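Local coordinates for nitrogenase molybdenum-iron protein beta chain (Clostridium pasteurianum, PDB 4WES) that forms, with the alpha chain, the molybdenum-iron component of nitrogenase, which reduces dinitrogen to ammonium, and shares an [8Fe-7S] cluster with that chain, at residues G47-H52 with A66-F71; H41-Q46 with C106-L111; Y30-L33 with N37-P40; V26-A31 with A151-G156. All coordinates share one frame; numbering follows the deposited sequence. Where two conformers were deposited one is given.

Contact 1 of 4, residues G47-H52 with A66-F71; sequences GCCSYH and ASTSSF. With CLF (Fe(8)-S(7) cluster), chain H.
The side chain of C49 lies against the strand of A66-F71, its CB 3.7 Å from CB of T68 and its SG over the backbone that leads into that residue. With SG anti to the backbone N (chi1 -177°), the thiol is carried out from the helix to the carbonyl oxygens of A66 and S67, and its SG also meets CB of A66 at 3.9 Å. The hydroxyl of T68 has two roles. OG1, anti to its own backbone N (chi1 170°), accepts from N of S70 at 3.0 Å and 170°, an ST turn that shapes the chain after the strand. A water 2.7 Å from OG1 of T68 joins the two segments, accepting a long, weak bond from N of C49. One residue earlier, C48 serves the metal cluster: its SG bridges two irons, 2.4 Å from FE2 and 2.3 Å from FE8. Helix 46-60 thus divides successive cysteines between protein packing and metal binding. Further along it, the imidazole of H52 brings NE2 to 3.4 Å from sulfur S4B, while the carbonyl oxygen of C48 lies over one face of that ring. The contact packs the helix of a beta-alpha-beta crossover, strand 38-43 to helix 46-60 to strand 67-68, onto its second strand, beside the [8Fe-7S] site shared with the alpha chain.

Contact 2 of 4, residues H41-Q46 with C106-L111; sequences HSHGSQ and CLSETL. With CLF (Fe(8)-S(7) cluster), chain H.
The imidazole of H43 meets S108 obliquely, its CD2 3.7 Å from CB of the serine, while F71 packs edge-to-face with the same ring. Both ring nitrogens are engaged, ND1 with S69 and NE2 with D113, and these two bonds fix how the imidazole is turned. Beside the ring, in the conformer described, OG of S108 donates to the carbonyl oxygen of H43 at 2.7 Å, arriving almost in line with the C=O bond (162°). The hydroxyl sits between its own backbone N and carbonyl carbon (chi1 47°), and it also takes part in a hydrogen bond with the backbone N of T105, so in this conformer the serine links the two segments. L107 adds the apolar part, its CD2 branch resting 4.0 Å from CB of S45. S45 lies alongside the cluster, its OG 3.1 Å from sulfur S2A and also weakly hydrogen-bonded to G176 of the alpha chain, and C106 ligates iron FE6 through SG at 2.4 Å, an iron that S141 also binds. Within the helix, T110 grips the carbonyl oxygen of C106 twice, through N and OG1 from opposite faces of the carbonyl plane. Segment 41-46 runs out of strand 38-43, and helix 106-111 follows the neighbouring parallel strand 99-104, with helices 81-95 and 115-125 packed against H43 and the alpha chain against L107.

Contact 3 of 4, residues Y30-L33 with N37-P40; sequences YAAL and NCLP
Apolar packing carries most of this contact, and the ring of P40 is at its centre. CG of the proline is 3.8 Å from CB of A32 and 3.7 Å from CD2 of L33, so it fits between the methyl of one residue and a branch of the next. The side chains of L33 and P40 cross at about a right angle. Although the first bond of the leucine side chain leaves away from the strand, setting CG anti to the carbonyl carbon (chi1 -71°) brings CD2 back to the rim of the pyrrolidine, at CG and CD. The second kind of contact is made by sulfur. C38 extends SG anti to its backbone N (chi1 178°) and places it 4.0 Å from CB of A32 and 3.4 Å from the carbonyl oxygen of A32, near the end of the helix. All four of these residues are buried. C38 and P40, two apart on the strand, point to the helix, whereas L39 between them points away, the usual alternation of a strand lying against a helix. Other helices and strands close around the pair: A101 touches both A32 and C38, and L56 of helix 46-60 lies on L33. This is the tight helix-loop-strand turn by which helix 24-33 leads into strand 38-43 of a parallel alpha/beta sheet.

Contact 4 of 4, residues V26-A31 with A151-G156; sequences VGAMYA and ANMVQG
Van der Waals packing between two helices makes up the whole of this contact, and M153 does the work for its side. Its CB meets both small residues opposite, 3.8 Å from CB of A28 and 3.7 Å from CB of A31, one turn of helix apart. The backbones come close as a result, with CA of A28 only 5.0 Å from CA of M153. The thioether makes the second set of contacts, against a backbone carbonyl. CG of M153 is 3.5 Å from the carbonyl oxygen of A28, and SD is 3.8 Å from the same atom. CG stands anti to the backbone N (chi1 -171°), after which the chain bends at chi2 (75°) and again at chi3, so that the far part of the side chain leads away from helix 24-33 once it has passed the alanines. Polar ties lie at the margins: N152 bonds through ND2 to OE1 of Q24, near the start of helix 24-33, and Y30 turns its hydroxyl elsewhere, to V179 and T204. With methyls on one helix and a folded methionine on the other, the interface owes its closeness to the small size of A28 and A31, and its buried middle rests on shape, not on charge or hydrogen bonding.

In the fold
From the N terminus, helix 24-33 comes first and supplies one side of two contacts. Contact 3 closes a loop of three residues onto strand 38-43, while contact 4, sharing Y30 and A31 with it, waits 120 residues for helix 146-161. Within that long span, contact 2 joins segment 41-46 to helix 106-111, and contact 1, enclosed in turn by contact 2, ties helix 46-60 to strand 67-68. Contact 3 precedes both in series. Contacts 1 and 2 meet through S67 with H41 and S69 with H43, and both also reach the cluster, whereas M29 links contacts 1 and 4. Contacts 1 to 3 bind strands of one parallel sheet to neighbouring helices, and contact 4 packs two helices together.

Contact 1 of 4, residues G47-H52 with A66-F71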
loop_
_atom_site.group_PDB
_atom_site.type_symbol
_atom_site.label_atom_id
_atom_site.label_comp_id
_atom_site.label_asym_id
_atom_site.label_seq_id
_atom_site.Cartn_x
_atom_site.Cartn_y
_atom_site.Cartn_z
ATOM N N GLY B 47 15.016 -19.180 -27.541
ATOM C CA GLY B 47 13.845 -18.409 -27.145
ATOM C C GLY B 47 13.429 -18.651 -25.721
ATOM O O GLY B 47 13.027 -17.736 -25.014
ATOM N N CYS B 48 13.531 -19.917 -25.295
ATOM C CA CYS B 48 13.203 -20.270 -23.920
ATOM C C CYS B 48 14.098 -19.489 -22.950
ATOM O O CYS B 48 13.619 -18.861 -22.013
ATOM C CB CYS B 48 13.461 -21.778 -23.726
ATOM S SG CYS B 48 12.435 -22.799 -24.815
ATOM N N CYS B 49 15.410 -19.585 -23.134
ATOM C CA CYS B 49 16.347 -18.931 -22.232
ATOM C C CYS B 49 16.041 -17.436 -22.139
ATOM O O CYS B 49 15.979 -16.865 -21.045
ATOM C CB CYS B 49 17.768 -19.155 -22.735
ATOM S SG CYS B 49 19.064 -18.485 -21.672
ATOM N N SER B 50 15.826 -16.783 -23.285
ATOM C CA SER B 50 15.529 -15.349 -23.270
ATOM C C SER B 50 14.263 -15.026 -22.491
ATOM O O SER B 50 14.246 -14.131 -21.645
ATOM C CB SER B 50 15.414 -14.802 -24.684
ATOM O OG SER B 50 15.236 -13.384 -24.633
ATOM N N TYR B 51 13.193 -15.771 -22.761
ATOM C CA TYR B 51 11.948 -15.534 -22.051
ATOM C C TYR B 51 12.074 -15.748 -20.556
ATOM O O TYR B 51 11.503 -15.026 -19.734
ATOM C CB TYR B 51 10.839 -16.428 -22.603
ATOM C CG TYR B 51 10.187 -16.024 -23.894
ATOM C CD1 TYR B 51 10.101 -14.702 -24.327
ATOM C CD2 TYR B 51 9.494 -16.979 -24.637
ATOM C CE1 TYR B 51 9.380 -14.341 -25.459
ATOM C CE2 TYR B 51 8.768 -16.631 -25.775
ATOM C CZ TYR B 51 8.699 -15.325 -26.168
ATOM O OH TYR B 51 7.971 -15.026 -27.304
ATOM N N HIS B 52 12.813 -16.788 -20.173
ATOM C CA HIS B 52 12.905 -17.186 -18.742
ATOM C C HIS B 52 13.777 -16.218 -17.966
ATOM O O HIS B 52 13.431 -15.806 -16.850
ATOM C CB HIS B 52 13.370 -18.651 -18.655
ATOM C CG HIS B 52 12.438 -19.565 -19.397
ATOM N ND1 HIS B 52 12.788 -20.852 -19.713
ATOM C CD2 HIS B 52 11.236 -19.319 -19.972
ATOM C CE1 HIS B 52 11.822 -21.372 -20.440
ATOM N NE2 HIS B 52 10.871 -20.464 -20.618
ATOM N N ALA B 66 21.829 -16.443 -17.700
ATOM C CA ALA B 66 21.799 -17.858 -18.094
ATOM C C ALA B 66 22.340 -17.953 -19.514
ATOM O O ALA B 66 22.160 -17.039 -20.322
ATOM C CB ALA B 66 20.408 -18.471 -18.036
ATOM N N SER B 67 22.983 -19.086 -19.801
ATOM C CA SER B 67 23.432 -19.443 -21.135
ATOM C C SER B 67 22.429 -20.419 -21.771
ATOM O O SER B 67 21.539 -20.955 -21.108
ATOM C CB SER B 67 24.810 -20.080 -21.052
ATOM O OG SER B 67 24.848 -21.108 -20.100
ATOM N N THR B 68 22.609 -20.652 -23.073
ATOM C CA THR B 68 21.738 -21.566 -23.801
ATOM C C THR B 68 22.531 -22.326 -24.874
ATOM O O THR B 68 23.569 -21.872 -25.365
ATOM C CB THR B 68 20.523 -20.822 -24.468
ATOM O OG1 THR B 68 19.835 -21.711 -25.361
ATOM C CG2 THR B 68 20.942 -19.597 -25.248
ATOM N N SER B 69 22.025 -23.520 -25.171
ATOM C CA SER B 69 22.569 -24.319 -26.248
ATOM C C SER B 69 22.247 -23.782 -27.635
ATOM O O SER B 69 22.845 -24.227 -28.624
ATOM C CB SER B 69 22.109 -25.760 -26.112
ATOM O OG SER B 69 22.684 -26.378 -24.979
ATOM N N SER B 70 21.270 -22.873 -27.736
ATOM C CA SER B 70 20.904 -22.283 -29.019
ATOM C C SER B 70 20.680 -23.331 -30.128
ATOM O O SER B 70 21.319 -23.321 -31.182
ATOM C CB SER B 70 21.890 -21.211 -29.483
ATOM O OG SER B 70 21.824 -20.057 -28.644
ATOM N N PHE B 71 19.739 -24.253 -29.889
ATOM C CA PHE B 71 19.400 -25.244 -30.916
ATOM C C PHE B 71 19.021 -24.567 -32.229
ATOM O O PHE B 71 18.306 -23.552 -32.258
ATOM C CB PHE B 71 18.217 -26.116 -30.499
ATOM C CG PHE B 71 18.541 -27.277 -29.564
ATOM C CD1 PHE B 71 19.459 -27.196 -28.538
ATOM C CD2 PHE B 71 17.878 -28.447 -29.709
ATOM C CE1 PHE B 71 19.679 -28.241 -27.690
ATOM C CE2 PHE B 71 18.087 -29.501 -28.852
ATOM C CZ PHE B 71 18.976 -29.380 -27.827
HETATM FE FE1 CLF H . 10.562 -23.103 -28.402
HETATM FE FE2 CLF H . 11.105 -21.691 -26.415
HETATM FE FE3 CLF H . 10.414 -20.343 -28.726
HETATM FE FE4 CLF H . 8.617 -21.759 -27.270
HETATM S S1 CLF H . 9.633 -23.681 -26.283
HETATM S S2A CLF H . 12.336 -21.587 -28.348
HETATM S S4A CLF H . 9.704 -19.868 -26.609
HETATM S S3A CLF H . 8.914 -21.925 -29.559
HETATM FE FE5 CLF H . 7.140 -22.420 -24.224
HETATM FE FE6 CLF H . 8.534 -25.691 -23.560
HETATM FE FE7 CLF H . 8.516 -23.386 -22.060
HETATM FE FE8 CLF H . 10.278 -23.129 -24.077
HETATM S S2B CLF H . 6.735 -24.323 -23.171
HETATM S S3B CLF H . 10.345 -24.744 -22.477
HETATM S S4B CLF H . 8.948 -21.436 -23.219
HETATM O O HOH W 1 17.342 -22.106 -24.351
#

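Contact 2 of 4, residues H41-Q46 with C106-L111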
loop_
_atom_site.group_PDB
_atom_site.type_symbol
_atom_site.label_atom_id
_atom_site.label_comp_id
_atom_site.label_asym_id
_atom_site.label_seq_id
_atom_site.Cartn_x
_atom_site.Cartn_y
_atom_site.Cartn_z
ATOM N N HIS B 41 22.068 -23.039 -17.304
ATOM C CA HIS B 41 22.165 -23.297 -18.729
ATOM C C HIS B 41 20.914 -23.946 -19.237
ATOM O O HIS B 41 20.481 -24.981 -18.726
ATOM C CB HIS B 41 23.347 -24.213 -19.049
ATOM C CG HIS B 41 23.537 -24.422 -20.506
ATOM N ND1 HIS B 41 24.126 -23.483 -21.317
ATOM C CD2 HIS B 41 23.099 -25.421 -21.318
ATOM C CE1 HIS B 41 24.078 -23.918 -22.559
ATOM N NE2 HIS B 41 23.471 -25.089 -22.590
ATOM N N SER B 42 20.303 -23.306 -20.242
ATOM C CA SER B 42 19.079 -23.791 -20.862
ATOM C C SER B 42 19.404 -24.586 -22.111
ATOM O O SER B 42 19.858 -24.047 -23.122
ATOM C CB SER B 42 18.233 -22.585 -21.217
ATOM O OG SER B 42 17.018 -22.976 -21.847
ATOM N N HIS B 43 19.207 -25.906 -22.040
ATOM C CA HIS B 43 19.542 -26.762 -23.157
ATOM C C HIS B 43 18.319 -26.913 -24.090
ATOM O O HIS B 43 17.458 -27.770 -23.906
ATOM C CB HIS B 43 20.025 -28.128 -22.632
ATOM C CG HIS B 43 20.441 -29.067 -23.705
ATOM N ND1 HIS B 43 21.525 -28.830 -24.522
ATOM C CD2 HIS B 43 19.939 -30.267 -24.066
ATOM C CE1 HIS B 43 21.661 -29.849 -25.346
ATOM N NE2 HIS B 43 20.717 -30.740 -25.085
ATOM N N GLY B 44 18.241 -26.033 -25.061
ATOM C CA GLY B 44 17.136 -25.975 -25.992
ATOM C C GLY B 44 17.357 -24.859 -26.994
ATOM O O GLY B 44 18.446 -24.342 -27.145
ATOM N N SER B 45 16.273 -24.476 -27.674
ATOM C CA SER B 45 16.299 -23.290 -28.495
ATOM C C SER B 45 16.326 -22.060 -27.591
ATOM O O SER B 45 15.763 -22.063 -26.487
ATOM C CB SER B 45 15.069 -23.283 -29.434
ATOM O OG SER B 45 14.921 -22.034 -30.073
ATOM N N GLN B 46 17.043 -21.031 -28.030
ATOM C CA GLN B 46 17.342 -19.861 -27.205
ATOM C C GLN B 46 16.156 -19.013 -26.848
ATOM O O GLN B 46 16.243 -18.208 -25.917
ATOM C CB GLN B 46 18.413 -18.987 -27.882
ATOM C CG GLN B 46 17.889 -18.284 -29.140
ATOM C CD GLN B 46 18.907 -18.059 -30.205
ATOM O OE1 GLN B 46 20.130 -18.201 -29.989
ATOM N NE2 GLN B 46 18.432 -17.637 -31.368
ATOM N N CYS B 106 11.061 -28.272 -23.628
ATOM C CA CYS B 106 10.243 -29.216 -24.380
ATOM C C CYS B 106 10.930 -29.717 -25.649
ATOM O O CYS B 106 10.658 -30.839 -26.071
ATOM C CB CYS B 106 8.922 -28.572 -24.764
ATOM S SG CYS B 106 9.026 -26.923 -25.520
ATOM N N LEU B 107 11.810 -28.915 -26.255
ATOM C CA LEU B 107 12.481 -29.343 -27.482
ATOM C C LEU B 107 13.444 -30.490 -27.195
ATOM O O LEU B 107 13.368 -31.556 -27.827
ATOM C CB LEU B 107 13.261 -28.184 -28.076
ATOM C CG LEU B 107 14.015 -28.474 -29.363
ATOM C CD1 LEU B 107 13.153 -29.144 -30.433
ATOM C CD2 LEU B 107 14.671 -27.227 -29.908
ATOM N N SER B 108 14.372 -30.285 -26.256
ATOM C CA SER B 108 15.345 -31.335 -25.999
ATOM C C SER B 108 14.690 -32.572 -25.380
ATOM O O SER B 108 15.165 -33.692 -25.620
ATOM C CB SER B 108 16.498 -30.787 -25.174
ATOM O OG SER B 108 16.045 -30.013 -24.070
ATOM N N GLU B 109 13.629 -32.406 -24.601
ATOM C CA GLU B 109 12.923 -33.534 -24.038
ATOM C C GLU B 109 12.151 -34.305 -25.134
ATOM O O GLU B 109 12.145 -35.544 -25.144
ATOM C CB GLU B 109 12.014 -33.082 -22.912
ATOM C CG GLU B 109 12.792 -32.568 -21.687
ATOM C CD GLU B 109 13.603 -33.648 -20.990
ATOM O OE1 GLU B 109 13.167 -34.804 -21.000
ATOM O OE2 GLU B 109 14.687 -33.339 -20.480
ATOM N N THR B 110 11.520 -33.592 -26.066
ATOM C CA THR B 110 10.813 -34.262 -27.170
ATOM C C THR B 110 11.829 -35.081 -27.998
ATOM O O THR B 110 11.534 -36.195 -28.439
ATOM C CB THR B 110 10.047 -33.262 -28.048
ATOM O OG1 THR B 110 9.017 -32.657 -27.272
ATOM C CG2 THR B 110 9.435 -33.956 -29.237
ATOM N N LEU B 111 13.013 -34.510 -28.184
ATOM C CA LEU B 111 14.090 -35.178 -28.929
ATOM C C LEU B 111 14.766 -36.310 -28.188
ATOM O O LEU B 111 15.495 -37.094 -28.819
ATOM C CB LEU B 111 15.157 -34.156 -29.338
ATOM C CG LEU B 111 14.730 -33.161 -30.417
ATOM C CD1 LEU B 111 15.739 -32.025 -30.539
ATOM C CD2 LEU B 111 14.549 -33.822 -31.764
HETATM FE FE1 CLF H . 10.562 -23.103 -28.402
HETATM FE FE2 CLF H . 11.105 -21.691 -26.415
HETATM FE FE3 CLF H . 10.414 -20.343 -28.726
HETATM FE FE4 CLF H . 8.617 -21.759 -27.270
HETATM S S1 CLF H . 9.633 -23.681 -26.283
HETATM S S2A CLF H . 12.336 -21.587 -28.348
HETATM S S4A CLF H . 9.704 -19.868 -26.609
HETATM S S3A CLF H . 8.914 -21.925 -29.559
HETATM FE FE5 CLF H . 7.140 -22.420 -24.224
HETATM FE FE6 CLF H . 8.534 -25.691 -23.560
HETATM FE FE7 CLF H . 8.516 -23.386 -22.060
HETATM FE FE8 CLF H . 10.278 -23.129 -24.077
HETATM S S2B CLF H . 6.735 -24.323 -23.171
HETATM S S3B CLF H . 10.345 -24.744 -22.477
HETATM S S4B CLF H . 8.948 -21.436 -23.219
#

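Contact 3 of 4, residues Y30-L33 with N37-P40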
loop_
_atom_site.group_PDB
_atom_site.type_symbol
_atom_site.label_atom_id
_atom_site.label_comp_id
_atom_site.label_asym_id
_atom_site.label_seq_id
_atom_site.Cartn_x
_atom_site.Cartn_y
_atom_site.Cartn_z
ATOM N N TYR B 30 15.713 -20.409 -11.612
ATOM C CA TYR B 30 15.663 -19.772 -10.326
ATOM C C TYR B 30 16.410 -20.585 -9.264
ATOM O O TYR B 30 17.220 -20.048 -8.510
ATOM C CB TYR B 30 14.192 -19.548 -9.942
ATOM C CG TYR B 30 14.002 -18.868 -8.609
ATOM C CD1 TYR B 30 14.247 -17.518 -8.468
ATOM C CD2 TYR B 30 13.598 -19.568 -7.470
ATOM C CE1 TYR B 30 14.116 -16.891 -7.248
ATOM C CE2 TYR B 30 13.432 -18.952 -6.262
ATOM C CZ TYR B 30 13.692 -17.603 -6.134
ATOM O OH TYR B 30 13.604 -16.940 -4.935
ATOM N N ALA B 31 16.120 -21.870 -9.202
ATOM C CA ALA B 31 16.854 -22.740 -8.270
ATOM C C ALA B 31 18.352 -22.671 -8.484
ATOM O O ALA B 31 19.131 -22.631 -7.501
ATOM C CB ALA B 31 16.337 -24.178 -8.393
ATOM N N ALA B 32 18.793 -22.726 -9.735
ATOM C CA ALA B 32 20.194 -22.680 -10.043
ATOM C C ALA B 32 20.865 -21.368 -9.610
ATOM O O ALA B 32 22.013 -21.356 -9.166
ATOM C CB ALA B 32 20.425 -22.920 -11.516
ATOM N N LEU B 33 20.134 -20.267 -9.752
ATOM C CA LEU B 33 20.642 -18.984 -9.265
ATOM C C LEU B 33 20.776 -18.963 -7.736
ATOM O O LEU B 33 21.387 -18.056 -7.173
ATOM C CB LEU B 33 19.782 -17.832 -9.770
ATOM C CG LEU B 33 19.944 -17.556 -11.259
ATOM C CD1 LEU B 33 18.899 -16.553 -11.741
ATOM C CD2 LEU B 33 21.327 -17.023 -11.616
ATOM N N ASN B 37 28.041 -18.877 -7.520
ATOM C CA ASN B 37 28.966 -19.014 -8.641
ATOM C C ASN B 37 28.473 -20.030 -9.662
ATOM O O ASN B 37 29.247 -20.698 -10.328
ATOM C CB ASN B 37 30.406 -19.309 -8.181
ATOM C CG ASN B 37 31.035 -18.150 -7.486
ATOM O OD1 ASN B 37 30.446 -17.062 -7.392
ATOM N ND2 ASN B 37 32.258 -18.383 -6.973
ATOM N N CYS B 38 27.152 -20.099 -9.809
ATOM C CA CYS B 38 26.508 -20.970 -10.787
ATOM C C CYS B 38 25.960 -20.188 -11.964
ATOM O O CYS B 38 25.256 -19.187 -11.787
ATOM C CB CYS B 38 25.356 -21.702 -10.117
ATOM S SG CYS B 38 24.407 -22.779 -11.177
ATOM N N LEU B 39 26.263 -20.653 -13.179
ATOM C CA LEU B 39 25.563 -20.165 -14.344
ATOM C C LEU B 39 24.501 -21.208 -14.755
ATOM O O LEU B 39 24.845 -22.327 -15.143
ATOM C CB LEU B 39 26.509 -19.895 -15.526
ATOM C CG LEU B 39 25.884 -19.200 -16.719
ATOM C CD1 LEU B 39 25.359 -17.832 -16.346
ATOM C CD2 LEU B 39 26.860 -19.143 -17.868
ATOM N N PRO B 40 23.221 -20.851 -14.693
ATOM C CA PRO B 40 22.187 -21.723 -15.256
ATOM C C PRO B 40 22.368 -21.848 -16.765
ATOM O O PRO B 40 22.748 -20.866 -17.428
ATOM C CB PRO B 40 20.871 -20.992 -14.947
ATOM C CG PRO B 40 21.223 -19.989 -13.878
ATOM C CD PRO B 40 22.646 -19.597 -14.163
#

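Contact 4 of 4, residues V26-A31 with A151-G156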
loop_
_atom_site.group_PDB
_atom_site.type_symbol
_atom_site.label_atom_id
_atom_site.label_comp_id
_atom_site.label_asym_id
_atom_site.label_seq_id
_atom_site.Cartn_x
_atom_site.Cartn_y
_atom_site.Cartn_z
ATOM N N VAL B 26 11.951 -21.992 -16.064
ATOM C CA VAL B 26 12.302 -20.838 -15.229
ATOM C C VAL B 26 12.430 -21.245 -13.753
ATOM O O VAL B 26 13.198 -20.615 -13.015
ATOM C CB VAL B 26 11.342 -19.647 -15.399
ATOM C CG1 VAL B 26 9.979 -19.875 -14.752
ATOM C CG2 VAL B 26 11.986 -18.370 -14.881
ATOM N N GLY B 27 11.664 -22.232 -13.313
ATOM C CA GLY B 27 11.815 -22.698 -11.938
ATOM C C GLY B 27 13.175 -23.307 -11.681
ATOM O O GLY B 27 13.746 -23.125 -10.616
ATOM N N ALA B 28 13.665 -24.073 -12.637
ATOM C CA ALA B 28 15.015 -24.631 -12.557
ATOM C C ALA B 28 16.072 -23.536 -12.632
ATOM O O ALA B 28 17.113 -23.625 -11.941
ATOM C CB ALA B 28 15.225 -25.658 -13.669
ATOM N N MET B 29 15.858 -22.519 -13.479
ATOM C CA MET B 29 16.772 -21.399 -13.581
ATOM C C MET B 29 16.857 -20.661 -12.235
ATOM O O MET B 29 17.959 -20.317 -11.781
ATOM C CB MET B 29 16.299 -20.486 -14.719
ATOM C CG MET B 29 17.215 -19.330 -15.007
ATOM S SD MET B 29 16.678 -18.275 -16.366
ATOM C CE MET B 29 16.918 -19.381 -17.764
ATOM N N TYR B 30 15.713 -20.409 -11.612
ATOM C CA TYR B 30 15.663 -19.772 -10.326
ATOM C C TYR B 30 16.410 -20.585 -9.264
ATOM O O TYR B 30 17.220 -20.048 -8.510
ATOM C CB TYR B 30 14.192 -19.548 -9.942
ATOM C CG TYR B 30 14.002 -18.868 -8.609
ATOM C CD1 TYR B 30 14.247 -17.518 -8.468
ATOM C CD2 TYR B 30 13.598 -19.568 -7.470
ATOM C CE1 TYR B 30 14.116 -16.891 -7.248
ATOM C CE2 TYR B 30 13.432 -18.952 -6.262
ATOM C CZ TYR B 30 13.692 -17.603 -6.134
ATOM O OH TYR B 30 13.604 -16.940 -4.935
ATOM N N ALA B 31 16.120 -21.870 -9.202
ATOM C CA ALA B 31 16.854 -22.740 -8.270
ATOM C C ALA B 31 18.352 -22.671 -8.484
ATOM O O ALA B 31 19.131 -22.631 -7.501
ATOM C CB ALA B 31 16.337 -24.178 -8.393
ATOM N N ALA B 151 11.514 -28.021 -8.410
ATOM C CA ALA B 151 11.673 -29.275 -7.686
ATOM C C ALA B 151 12.692 -30.170 -8.337
ATOM O O ALA B 151 13.497 -30.837 -7.640
ATOM C CB ALA B 151 10.356 -30.001 -7.569
ATOM N N ASN B 152 12.643 -30.249 -9.659
ATOM C CA ASN B 152 13.565 -31.072 -10.425
ATOM C C ASN B 152 15.018 -30.581 -10.329
ATOM O O ASN B 152 15.948 -31.380 -10.141
ATOM C CB ASN B 152 13.110 -31.158 -11.900
ATOM C CG ASN B 152 11.957 -32.094 -12.082
ATOM O OD1 ASN B 152 11.773 -33.031 -11.308
ATOM N ND2 ASN B 152 11.160 -31.853 -13.094
ATOM N N MET B 153 15.233 -29.277 -10.356
ATOM C CA MET B 153 16.582 -28.758 -10.229
ATOM C C MET B 153 17.131 -29.102 -8.843
ATOM O O MET B 153 18.316 -29.421 -8.704
ATOM C CB MET B 153 16.618 -27.241 -10.464
ATOM C CG MET B 153 18.038 -26.668 -10.565
ATOM S SD MET B 153 18.889 -27.010 -12.132
ATOM C CE MET B 153 19.896 -28.373 -11.698
ATOM N N VAL B 154 16.295 -29.007 -7.804
ATOM C CA VAL B 154 16.770 -29.379 -6.458
ATOM C C VAL B 154 17.168 -30.848 -6.438
ATOM O O VAL B 154 18.206 -31.225 -5.857
ATOM C CB VAL B 154 15.711 -29.046 -5.388
ATOM C CG1 VAL B 154 16.167 -29.476 -4.023
ATOM C CG2 VAL B 154 15.396 -27.549 -5.380
ATOM N N GLN B 155 16.365 -31.713 -7.048
ATOM C CA GLN B 155 16.753 -33.086 -7.214
ATOM C C GLN B 155 18.091 -33.243 -7.925
ATOM O O GLN B 155 18.948 -34.066 -7.508
ATOM C CB GLN B 155 15.673 -33.879 -7.956
ATOM C CG GLN B 155 16.055 -35.346 -8.047
ATOM C CD GLN B 155 15.199 -36.113 -8.980
ATOM O OE1 GLN B 155 15.001 -35.718 -10.126
ATOM N NE2 GLN B 155 14.648 -37.215 -8.488
ATOM N N GLY B 156 18.315 -32.472 -8.985
ATOM C CA GLY B 156 19.610 -32.541 -9.685
ATOM C C GLY B 156 20.790 -32.162 -8.824
ATOM O O GLY B 156 21.850 -32.785 -8.881
#